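Local coordinates for SusD-like protein BACOVA_02651 (Bacteroides ovatus, PDB 5E75) that binds polysaccharide at the cell surface and probably captures xyloglucan before its transport into the periplasm for degradation, at residues Y121-M124 against L125-W128; F33-Q37 against R38-P42; P496-E499 against S500-I503; D136-K139 against L140-N143. All blocks are in the same frame, centred on the assembly; numbering follows the deposited sequence.

Contact 1 of 4, residues Y121-M124 against L125-W128; sequences YFYM and LRIW. With EDO (1,2-ethanediol), chain C.
The guanidinium of Arg126 lies flat over one face of the Phe122 ring, with the two planes only 6° apart. Its CZ sits 3.5 Å from the centroid of the Phe122 ring, a cation-pi stack whose centres are well superposed, and the CD methylene adds a CH-pi contact over the same face. The same group is gripped at its edge: Arg126 NE donates to Phe122 O at 2.9 Å, in the guanidinium plane but from above the carbonyl plane. Phe122 thus holds the arginine twice, by ring and by backbone, and the bend of the arginine chain at chi3 (-67°) folds the head back over the helix to reach both. A bound 1,2-ethanediol, probably from the crystallisation liquor, accepts from Arg126 NH2 through O1 at 3.0 Å and lies over a face of the Tyr123 ring. On another side of the helix, Met124 CG meets the edge of the Trp128 indole at CZ3, 3.9 Å away, while SD makes an oblique Met-aromatic contact. The backbone beneath sets these positions. Leu125 N donates to Tyr121 O, and Met124 O takes two bonds, from Trp128 N almost in line with the C=O and from Ile127 N above the carbonyl plane. Farther out, helix 421-431 packs on Arg126 and helix 70-95 on Met124, and Trp128 NE1 is bonded to Pro496 O. This is the C-terminal end of helix 103-125, buried among the helices of the TPR-like core that characterises SusD proteins.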
loop_
_atom_site.group_PDB
_atom_site.type_symbol
_atom_site.label_atom_id
_atom_site.label_comp_id
_atom_site.label_asym_id
_atom_site.label_seq_id
_atom_site.Cartn_x
_atom_site.Cartn_y
_atom_site.Cartn_z
ATOM N N TYR A 121 5.902 9.890 6.244
ATOM C CA TYR A 121 5.043 10.540 7.226
ATOM C C TYR A 121 3.568 10.299 6.925
ATOM O O TYR A 121 2.776 10.162 7.844
ATOM C CB TYR A 121 5.359 12.038 7.383
ATOM C CG TYR A 121 6.493 12.311 8.332
ATOM C CD1 TYR A 121 6.414 11.932 9.656
ATOM C CD2 TYR A 121 7.668 12.923 7.908
ATOM C CE1 TYR A 121 7.446 12.155 10.540
ATOM C CE2 TYR A 121 8.707 13.158 8.792
ATOM C CZ TYR A 121 8.599 12.776 10.106
ATOM O OH TYR A 121 9.650 13.003 10.986
ATOM N N PHE A 122 3.186 10.225 5.653
ATOM C CA PHE A 122 1.780 9.984 5.318
ATOM C C PHE A 122 1.357 8.574 5.708
ATOM O O PHE A 122 0.225 8.370 6.186
ATOM C CB PHE A 122 1.534 10.278 3.834
ATOM C CG PHE A 122 0.066 10.304 3.407
ATOM C CD1 PHE A 122 -0.939 10.869 4.185
ATOM C CD2 PHE A 122 -0.281 9.807 2.175
ATOM C CE1 PHE A 122 -2.249 10.890 3.728
ATOM C CE2 PHE A 122 -1.595 9.833 1.723
ATOM C CZ PHE A 122 -2.559 10.372 2.495
ATOM N N TYR A 123 2.233 7.579 5.557
ATOM C CA TYR A 123 1.937 6.260 6.103
ATOM C C TYR A 123 1.809 6.323 7.631
ATOM O O TYR A 123 0.841 5.813 8.217
ATOM C CB TYR A 123 3.019 5.255 5.731
ATOM C CG TYR A 123 3.020 4.770 4.288
ATOM C CD1 TYR A 123 1.881 4.251 3.689
ATOM C CD2 TYR A 123 4.196 4.797 3.541
ATOM C CE1 TYR A 123 1.912 3.795 2.400
ATOM C CE2 TYR A 123 4.239 4.333 2.241
ATOM C CZ TYR A 123 3.089 3.821 1.673
ATOM O OH TYR A 123 3.090 3.349 0.366
ATOM N N MET A 124 2.785 6.938 8.298
ATOM C CA MET A 124 2.767 6.993 9.766
ATOM C C MET A 124 1.527 7.679 10.325
ATOM O O MET A 124 0.979 7.264 11.356
ATOM C CB MET A 124 4.006 7.689 10.302
ATOM C CG MET A 124 5.257 6.843 10.137
ATOM S SD MET A 124 6.606 7.302 11.236
ATOM C CE MET A 124 7.348 8.542 10.245
ATOM N N LEU A 125 1.068 8.717 9.631
ATOM C CA LEU A 125 -0.110 9.477 10.032
ATOM C C LEU A 125 -1.355 8.581 10.083
ATOM O O LEU A 125 -2.265 8.828 10.875
ATOM C CB LEU A 125 -0.311 10.616 9.045
ATOM C CG LEU A 125 -1.510 11.549 9.241
ATOM C CD1 LEU A 125 -1.481 12.238 10.605
ATOM C CD2 LEU A 125 -1.538 12.585 8.156
ATOM N N ARG A 126 -1.388 7.557 9.236
ATOM C CA ARG A 126 -2.525 6.651 9.123
ATOM C C ARG A 126 -2.226 5.288 9.786
ATOM O O ARG A 126 -2.860 4.282 9.413
ATOM C CB ARG A 126 -2.904 6.485 7.612
ATOM C CG ARG A 126 -3.261 7.850 6.802
ATOM C CD ARG A 126 -3.341 7.695 5.227
ATOM N NE ARG A 126 -2.052 7.396 4.631
ATOM C CZ ARG A 126 -1.874 6.909 3.425
ATOM N NH1 ARG A 126 -2.923 6.622 2.650
ATOM N NH2 ARG A 126 -0.653 6.619 3.004
ATOM N N ILE A 127 -1.239 5.249 10.703
ATOM C CA ILE A 127 -0.935 4.117 11.594
ATOM C C ILE A 127 -1.001 4.565 13.053
ATOM O O ILE A 127 -1.774 4.016 13.843
ATOM C CB ILE A 127 0.487 3.510 11.332
ATOM C CG1 ILE A 127 0.564 2.913 9.941
ATOM C CG2 ILE A 127 0.845 2.443 12.402
ATOM C CD1 ILE A 127 2.000 2.657 9.451
ATOM N N TRP A 128 -0.212 5.580 13.398
ATOM C CA TRP A 128 -0.128 6.110 14.761
ATOM C C TRP A 128 -0.856 7.445 14.956
ATOM O O TRP A 128 -1.297 7.739 16.069
ATOM C CB TRP A 128 1.341 6.301 15.184
ATOM C CG TRP A 128 2.064 5.001 15.344
ATOM C CD1 TRP A 128 1.954 4.147 16.398
ATOM C CD2 TRP A 128 2.971 4.389 14.420
ATOM N NE1 TRP A 128 2.733 3.029 16.189
ATOM C CE2 TRP A 128 3.381 3.161 14.988
ATOM C CE3 TRP A 128 3.480 4.757 13.170
ATOM C CZ2 TRP A 128 4.249 2.293 14.340
ATOM C CZ3 TRP A 128 4.363 3.902 12.540
ATOM C CH2 TRP A 128 4.740 2.682 13.126
HETATM C C1 EDO C . 0.920 7.428 -0.224
HETATM O O1 EDO C . -0.197 6.578 0.019
HETATM C C2 EDO C . 2.162 6.905 0.486
HETATM O O2 EDO C . 2.219 7.367 1.837
#

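Contact 2 of 4, residues F33-Q37 against R38-P42; sequences FDYNQ and RSIVP
Tyr35 and Ile40 pack across the tight turn between two short consecutive helices, 33-36 and 40-46, in the helical part of this SusD-family protein. The tight side is buried. Ile40 CB lies over a face of the Tyr35 ring, 3.8 Å from its centroid, in a CH-pi contact, and the two side chains run at about a right angle. Tyr35 CG stands opposite its own backbone N (chi1 171°), which swings the ring beneath the isoleucine. Beside it Ile40 CD1 touches Asn36 OD1, an oxygen bonded to Thr355 OG1. The phenol oxygen of Tyr35 is bonded in turn to Tyr423 OH, so the packed face looks into the protein. In the middle of the turn Tyr35 O accepts one good bond, from Ile40 N at 3.1 Å; the slack in it lies in two weak ones, from Arg38 N and Ser39 OG. A water accepts from Ser39 N at 3.0 Å. Gln37 and Arg38 form the looser, partly exposed side, where Arg38 reaches out to Tyr57 OH. Nothing there matches the closeness of the packed side, where Ile40 CG1 rests 3.6 Å from Tyr35 CZ.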
loop_
_atom_site.group_PDB
_atom_site.type_symbol
_atom_site.label_atom_id
_atom_site.label_comp_id
_atom_site.label_asym_id
_atom_site.label_seq_id
_atom_site.Cartn_x
_atom_site.Cartn_y
_atom_site.Cartn_z
ATOM N N PHE A 33 13.660 -0.711 3.576
ATOM C CA PHE A 33 13.859 -2.133 3.819
ATOM C C PHE A 33 13.244 -2.624 5.143
ATOM O O PHE A 33 12.607 -3.684 5.162
ATOM C CB PHE A 33 15.357 -2.481 3.750
ATOM C CG PHE A 33 15.638 -3.945 3.928
ATOM C CD1 PHE A 33 15.572 -4.823 2.852
ATOM C CD2 PHE A 33 15.959 -4.439 5.173
ATOM C CE1 PHE A 33 15.813 -6.171 3.029
ATOM C CE2 PHE A 33 16.199 -5.795 5.349
ATOM C CZ PHE A 33 16.128 -6.651 4.274
ATOM N N ASP A 34 13.404 -1.891 6.240
ATOM C CA ASP A 34 12.929 -2.382 7.536
ATOM C C ASP A 34 11.412 -2.506 7.538
ATOM O O ASP A 34 10.863 -3.297 8.288
ATOM C CB ASP A 34 13.350 -1.496 8.721
ATOM C CG ASP A 34 14.797 -1.664 9.108
ATOM O OD1 ASP A 34 15.487 -2.509 8.506
ATOM O OD2 ASP A 34 15.230 -0.942 10.040
ATOM N N TYR A 35 10.736 -1.694 6.728
ATOM C CA TYR A 35 9.278 -1.777 6.596
ATOM C C TYR A 35 8.880 -2.899 5.644
ATOM O O TYR A 35 8.065 -3.751 6.004
ATOM C CB TYR A 35 8.744 -0.432 6.101
ATOM C CG TYR A 35 7.280 -0.380 5.696
ATOM C CD1 TYR A 35 6.272 -0.713 6.592
ATOM C CD2 TYR A 35 6.909 0.049 4.425
ATOM C CE1 TYR A 35 4.935 -0.628 6.225
ATOM C CE2 TYR A 35 5.571 0.121 4.055
ATOM C CZ TYR A 35 4.599 -0.213 4.964
ATOM O OH TYR A 35 3.252 -0.141 4.626
ATOM N N ASN A 36 9.468 -2.914 4.455
ATOM C CA ASN A 36 9.132 -3.922 3.461
ATOM C C ASN A 36 9.456 -5.336 3.899
ATOM O O ASN A 36 8.803 -6.275 3.457
ATOM C CB ASN A 36 9.823 -3.627 2.121
ATOM C CG ASN A 36 9.240 -4.425 0.988
ATOM O OD1 ASN A 36 8.163 -4.074 0.471
ATOM N ND2 ASN A 36 9.905 -5.514 0.600
ATOM N N GLN A 37 10.429 -5.512 4.784
ATOM C CA GLN A 37 10.892 -6.864 5.054
ATOM C C GLN A 37 9.887 -7.690 5.842
ATOM O O GLN A 37 9.996 -8.914 5.886
ATOM C CB GLN A 37 12.246 -6.861 5.763
ATOM C CG GLN A 37 12.231 -6.423 7.203
ATOM C CD GLN A 37 13.490 -6.835 7.940
ATOM O OE1 GLN A 37 14.378 -6.021 8.185
ATOM N NE2 GLN A 37 13.574 -8.109 8.287
ATOM N N ARG A 38 8.920 -7.043 6.475
ATOM C CA ARG A 38 7.957 -7.782 7.281
ATOM C C ARG A 38 6.639 -7.048 7.478
ATOM O O ARG A 38 5.600 -7.522 7.010
ATOM C CB ARG A 38 8.579 -8.119 8.642
ATOM C CG ARG A 38 7.792 -9.125 9.479
ATOM C CD ARG A 38 8.734 -9.942 10.365
ATOM N NE ARG A 38 9.575 -10.850 9.584
ATOM C CZ ARG A 38 9.235 -12.090 9.231
ATOM N NH1 ARG A 38 8.060 -12.599 9.584
ATOM N NH2 ARG A 38 10.080 -12.827 8.519
ATOM N N SER A 39 6.690 -5.911 8.167
ATOM C CA SER A 39 5.491 -5.268 8.686
ATOM C C SER A 39 4.538 -4.710 7.621
ATOM O O SER A 39 3.366 -4.523 7.901
ATOM C CB SER A 39 5.864 -4.166 9.673
ATOM O OG SER A 39 6.608 -3.137 9.043
ATOM N N ILE A 40 5.050 -4.436 6.429
ATOM C CA ILE A 40 4.216 -3.950 5.341
ATOM C C ILE A 40 3.002 -4.866 5.136
ATOM O O ILE A 40 1.895 -4.378 4.853
ATOM C CB ILE A 40 5.050 -3.794 4.053
ATOM C CG1 ILE A 40 4.226 -3.122 2.960
ATOM C CG2 ILE A 40 5.609 -5.145 3.579
ATOM C CD1 ILE A 40 5.071 -2.653 1.748
ATOM N N VAL A 41 3.184 -6.172 5.308
ATOM C CA VAL A 41 2.115 -7.138 5.027
ATOM C C VAL A 41 0.966 -7.067 6.056
ATOM O O VAL A 41 -0.173 -6.832 5.675
ATOM C CB VAL A 41 2.701 -8.560 4.888
ATOM C CG1 VAL A 41 1.610 -9.620 4.725
ATOM C CG2 VAL A 41 3.677 -8.619 3.716
ATOM N N PRO A 42 1.263 -7.245 7.357
ATOM C CA PRO A 42 0.150 -7.179 8.316
ATOM C C PRO A 42 -0.426 -5.777 8.480
ATOM O O PRO A 42 -1.619 -5.656 8.713
ATOM C CB PRO A 42 0.782 -7.663 9.628
ATOM C CG PRO A 42 2.262 -7.441 9.437
ATOM C CD PRO A 42 2.498 -7.741 7.995
HETATM O O HOH W 1 8.966 -4.522 9.464
#

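Contact 3 of 4, residues P496-E499 against S500-I503; sequences PYPE and SDVI
Val502 reaches back over the start of helix 499-504 to touch Tyr497, its CG2 lying 3.6 Å from Tyr497 CB. That methyl also rests against Pro498 O, while the phenol end of Tyr497 leads off to bond Pro130 O and its ring meets that of Trp128. Asp501 can be followed outward along the same turn. Its CB lies 3.5 Å from Pro498 O; from there CG turns away from its own carbonyl carbon (chi1 -69°), which carries the carboxylate back along the pyrrolidine. At the tip OD2 meets two ring carbons, Pro498 CB at 3.4 Å and Pro498 CG at 3.5 Å, the side chains crossing at a slant. Helix 70-95 covers this place through Trp76, which touches both residues. Pro498 occupies the N-cap position, and its carbonyl begins the helical bonding: Val502 N donates to Pro498 O at 3.0 Å with an N-H...O angle of 155°, whereas the bond from Asp501 N is weak. One residue on, Ile503 N donates to Glu499 O at 3.0 Å. A proline ring has no hydrogen-bonding side chain to cap the first turn, and the acidic Glu499 and Asp501 near this N-terminus would probably be favoured electrostatically by the helix dipole.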
loop_
_atom_site.group_PDB
_atom_site.type_symbol
_atom_site.label_atom_id
_atom_site.label_comp_id
_atom_site.label_asym_id
_atom_site.label_seq_id
_atom_site.Cartn_x
_atom_site.Cartn_y
_atom_site.Cartn_z
ATOM N N PRO A 496 -0.699 1.296 18.833
ATOM C CA PRO A 496 0.101 1.859 19.920
ATOM C C PRO A 496 1.528 2.137 19.467
ATOM O O PRO A 496 2.017 1.514 18.521
ATOM C CB PRO A 496 0.073 0.761 20.985
ATOM C CG PRO A 496 -0.176 -0.484 20.249
ATOM C CD PRO A 496 -0.993 -0.128 19.031
ATOM N N TYR A 497 2.187 3.086 20.127
ATOM C CA TYR A 497 3.609 3.331 19.877
ATOM C C TYR A 497 4.381 2.098 20.333
ATOM O O TYR A 497 3.976 1.432 21.283
ATOM C CB TYR A 497 4.075 4.612 20.588
ATOM C CG TYR A 497 3.351 5.829 20.061
ATOM C CD1 TYR A 497 3.628 6.326 18.796
ATOM C CD2 TYR A 497 2.356 6.434 20.798
ATOM C CE1 TYR A 497 2.947 7.424 18.290
ATOM C CE2 TYR A 497 1.663 7.521 20.303
ATOM C CZ TYR A 497 1.953 8.001 19.045
ATOM O OH TYR A 497 1.235 9.071 18.571
ATOM N N PRO A 498 5.477 1.764 19.640
ATOM C CA PRO A 498 6.180 0.527 19.992
ATOM C C PRO A 498 6.789 0.625 21.384
ATOM O O PRO A 498 7.396 1.640 21.703
ATOM C CB PRO A 498 7.287 0.433 18.929
ATOM C CG PRO A 498 6.882 1.380 17.828
ATOM C CD PRO A 498 6.104 2.462 18.503
ATOM N N GLU A 499 6.629 -0.410 22.196
ATOM C CA GLU A 499 7.012 -0.349 23.604
ATOM C C GLU A 499 8.475 0.020 23.802
ATOM O O GLU A 499 8.781 0.840 24.663
ATOM C CB GLU A 499 6.701 -1.668 24.326
ATOM C CG GLU A 499 7.142 -1.655 25.794
ATOM C CD GLU A 499 6.607 -2.823 26.598
ATOM O OE1 GLU A 499 5.383 -3.062 26.568
ATOM O OE2 GLU A 499 7.414 -3.497 27.269
ATOM N N SER A 500 9.367 -0.545 22.995
ATOM C CA SER A 500 10.790 -0.267 23.155
ATOM C C SER A 500 11.097 1.209 22.898
ATOM O O SER A 500 11.962 1.796 23.551
ATOM C CB SER A 500 11.618 -1.162 22.229
ATOM O OG SER A 500 11.250 -0.982 20.870
ATOM N N ASP A 501 10.382 1.811 21.952
ATOM C CA ASP A 501 10.564 3.220 21.645
ATOM C C ASP A 501 9.988 4.109 22.738
ATOM O O ASP A 501 10.555 5.159 23.039
ATOM C CB ASP A 501 9.976 3.550 20.272
ATOM C CG ASP A 501 10.771 2.916 19.142
ATOM O OD1 ASP A 501 11.924 3.336 18.929
ATOM O OD2 ASP A 501 10.267 1.988 18.479
ATOM N N VAL A 502 8.881 3.694 23.349
ATOM C CA VAL A 502 8.294 4.450 24.457
ATOM C C VAL A 502 9.224 4.433 25.682
ATOM O O VAL A 502 9.319 5.422 26.411
ATOM C CB VAL A 502 6.888 3.914 24.836
ATOM C CG1 VAL A 502 6.318 4.672 26.026
ATOM C CG2 VAL A 502 5.944 4.019 23.637
ATOM N N ILE A 503 9.899 3.310 25.913
ATOM C CA ILE A 503 10.861 3.227 27.011
ATOM C C ILE A 503 11.994 4.235 26.801
ATOM O O ILE A 503 12.392 4.931 27.740
ATOM C CB ILE A 503 11.399 1.785 27.173
ATOM C CG1 ILE A 503 10.294 0.881 27.731
ATOM C CG2 ILE A 503 12.629 1.750 28.095
ATOM C CD1 ILE A 503 10.595 -0.595 27.622
#

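Contact 4 of 4, residues D136-K139 against L140-N143; sequences DNQK and LVDN
Val141 N donates to Asn137 O at 3.2 Å, in the carbonyl plane, the first of the backbone bonds that run through helix 137-142. Asp142 N follows, donating to Gln138 O at 2.9 Å with an N-H...O angle of 163°. Asn143 N closes the series on Lys139 O at 3.0 Å, although Asn143 itself has already left helical geometry. Asn137 O receives, besides its i+4 bond from Val141 N, a weak i+3 bond from Leu140 N. Side-chain bonding governs the beginning: Asp136, the N-cap, accepts through OD1 from Gln138 N at 2.9 Å, the donor standing above the carboxylate plane. A trans chi1 of -175° swings the Asp136 carboxylate toward that N-H. Asn137 instead points its amide to helix 70-95, where OD1 takes a bond from Asn87 ND2 and ND2 gives one to Thr84 O. Van der Waals contacts are few: Val141 CG2, at 3.4 Å, and Leu140 CB, at 3.3 Å, border Asn137 O. Past the C-terminal end, Asn143 OD1 accepts from Val145 N, and Asn143 O from Arg146 NE. The chemistry is thus chiefly polar: the negative carboxylate of Asp136 at the N-terminus would probably be favoured by the helix dipole, while backbone bonds hold the short surface helix together and the Asn137 amide ties it to helix 70-95.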
loop_
_atom_site.group_PDB
_atom_site.type_symbol
_atom_site.label_atom_id
_atom_site.label_comp_id
_atom_site.label_asym_id
_atom_site.label_seq_id
_atom_site.Cartn_x
_atom_site.Cartn_y
_atom_site.Cartn_z
ATOM N N ASP A 136 16.116 17.800 11.129
ATOM C CA ASP A 136 17.534 17.874 11.509
ATOM C C ASP A 136 17.891 16.621 12.293
ATOM O O ASP A 136 17.552 16.496 13.468
ATOM C CB ASP A 136 17.776 19.122 12.371
ATOM C CG ASP A 136 19.245 19.342 12.706
ATOM O OD1 ASP A 136 20.060 18.433 12.480
ATOM O OD2 ASP A 136 19.575 20.448 13.186
ATOM N N ASN A 137 18.581 15.699 11.638
ATOM C CA ASN A 137 18.984 14.459 12.289
ATOM C C ASN A 137 19.827 14.707 13.538
ATOM O O ASN A 137 19.763 13.929 14.475
ATOM C CB ASN A 137 19.783 13.567 11.349
ATOM C CG ASN A 137 18.942 12.959 10.248
ATOM O OD1 ASN A 137 17.710 12.926 10.326
ATOM N ND2 ASN A 137 19.607 12.439 9.233
ATOM N N GLN A 138 20.609 15.784 13.550
ATOM C CA GLN A 138 21.485 16.051 14.687
ATOM C C GLN A 138 20.699 16.372 15.945
ATOM O O GLN A 138 21.128 16.034 17.049
ATOM C CB GLN A 138 22.452 17.194 14.382
ATOM C CG GLN A 138 23.464 17.453 15.520
ATOM C CD GLN A 138 24.301 16.223 15.854
ATOM O OE1 GLN A 138 24.559 15.900 17.026
ATOM N NE2 GLN A 138 24.701 15.522 14.839
ATOM N N LYS A 139 19.547 17.026 15.793
ATOM C CA LYS A 139 18.701 17.298 16.945
ATOM C C LYS A 139 18.280 16.006 17.621
ATOM O O LYS A 139 18.238 15.928 18.843
ATOM C CB LYS A 139 17.479 18.136 16.552
ATOM C CG LYS A 139 17.824 19.569 16.245
ATOM C CD LYS A 139 16.585 20.445 16.108
ATOM C CE LYS A 139 16.980 21.908 15.995
ATOM N NZ LYS A 139 15.807 22.831 15.901
ATOM N N LEU A 140 17.988 14.982 16.818
ATOM C CA LEU A 140 17.584 13.676 17.328
ATOM C C LEU A 140 18.710 12.961 18.053
ATOM O O LEU A 140 18.505 12.247 19.022
ATOM C CB LEU A 140 17.150 12.783 16.164
ATOM C CG LEU A 140 15.712 12.323 15.986
ATOM C CD1 LEU A 140 15.767 11.070 15.106
ATOM C CD2 LEU A 140 14.989 12.053 17.300
ATOM N N VAL A 141 19.920 13.141 17.552
ATOM C CA VAL A 141 21.081 12.508 18.148
ATOM C C VAL A 141 21.365 13.154 19.503
ATOM O O VAL A 141 21.627 12.469 20.491
ATOM C CB VAL A 141 22.302 12.631 17.216
ATOM C CG1 VAL A 141 23.564 12.105 17.890
ATOM C CG2 VAL A 141 22.048 11.903 15.913
ATOM N N ASP A 142 21.314 14.480 19.544
ATOM C CA ASP A 142 21.625 15.222 20.762
ATOM C C ASP A 142 20.579 15.031 21.858
ATOM O O ASP A 142 20.921 14.965 23.038
ATOM C CB ASP A 142 21.786 16.711 20.450
ATOM C CG ASP A 142 23.118 17.033 19.768
ATOM O OD1 ASP A 142 24.089 16.281 19.974
ATOM O OD2 ASP A 142 23.170 18.023 19.028
ATOM N N ASN A 143 19.304 14.956 21.492
ATOM C CA ASN A 143 18.304 14.599 22.490
ATOM C C ASN A 143 17.168 13.827 21.859
ATOM O O ASN A 143 16.292 14.420 21.222
ATOM C CB ASN A 143 17.752 15.814 23.213
ATOM C CG ASN A 143 16.822 15.433 24.366
ATOM O OD1 ASN A 143 16.717 14.254 24.760
ATOM N ND2 ASN A 143 16.146 16.435 24.918
#

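Overall arrangement
Along the chain the order is contact 2, contact 1, contact 4, contact 3. Contacts 1, 2 and 4 lie within the part that belongs to the family of starch-binding proteins associating with the outer membrane, and contact 3 within the SusD-family part toward the C-terminus. Contacts 1 and 2 lie nearest the middle of the protein, their centres about 14 Å apart; contacts 3 and 4 are at the surface, about 19 Å from each other between centres. Among the four, only contacts 1 and 3 touch, through Trp128, which brings together the loop after helix 103-125 and the approach to helix 499-504. Helix 70-95 borders all four, so sequence-distant parts of this surface-bound glycan-binding protein are packed into one helical body.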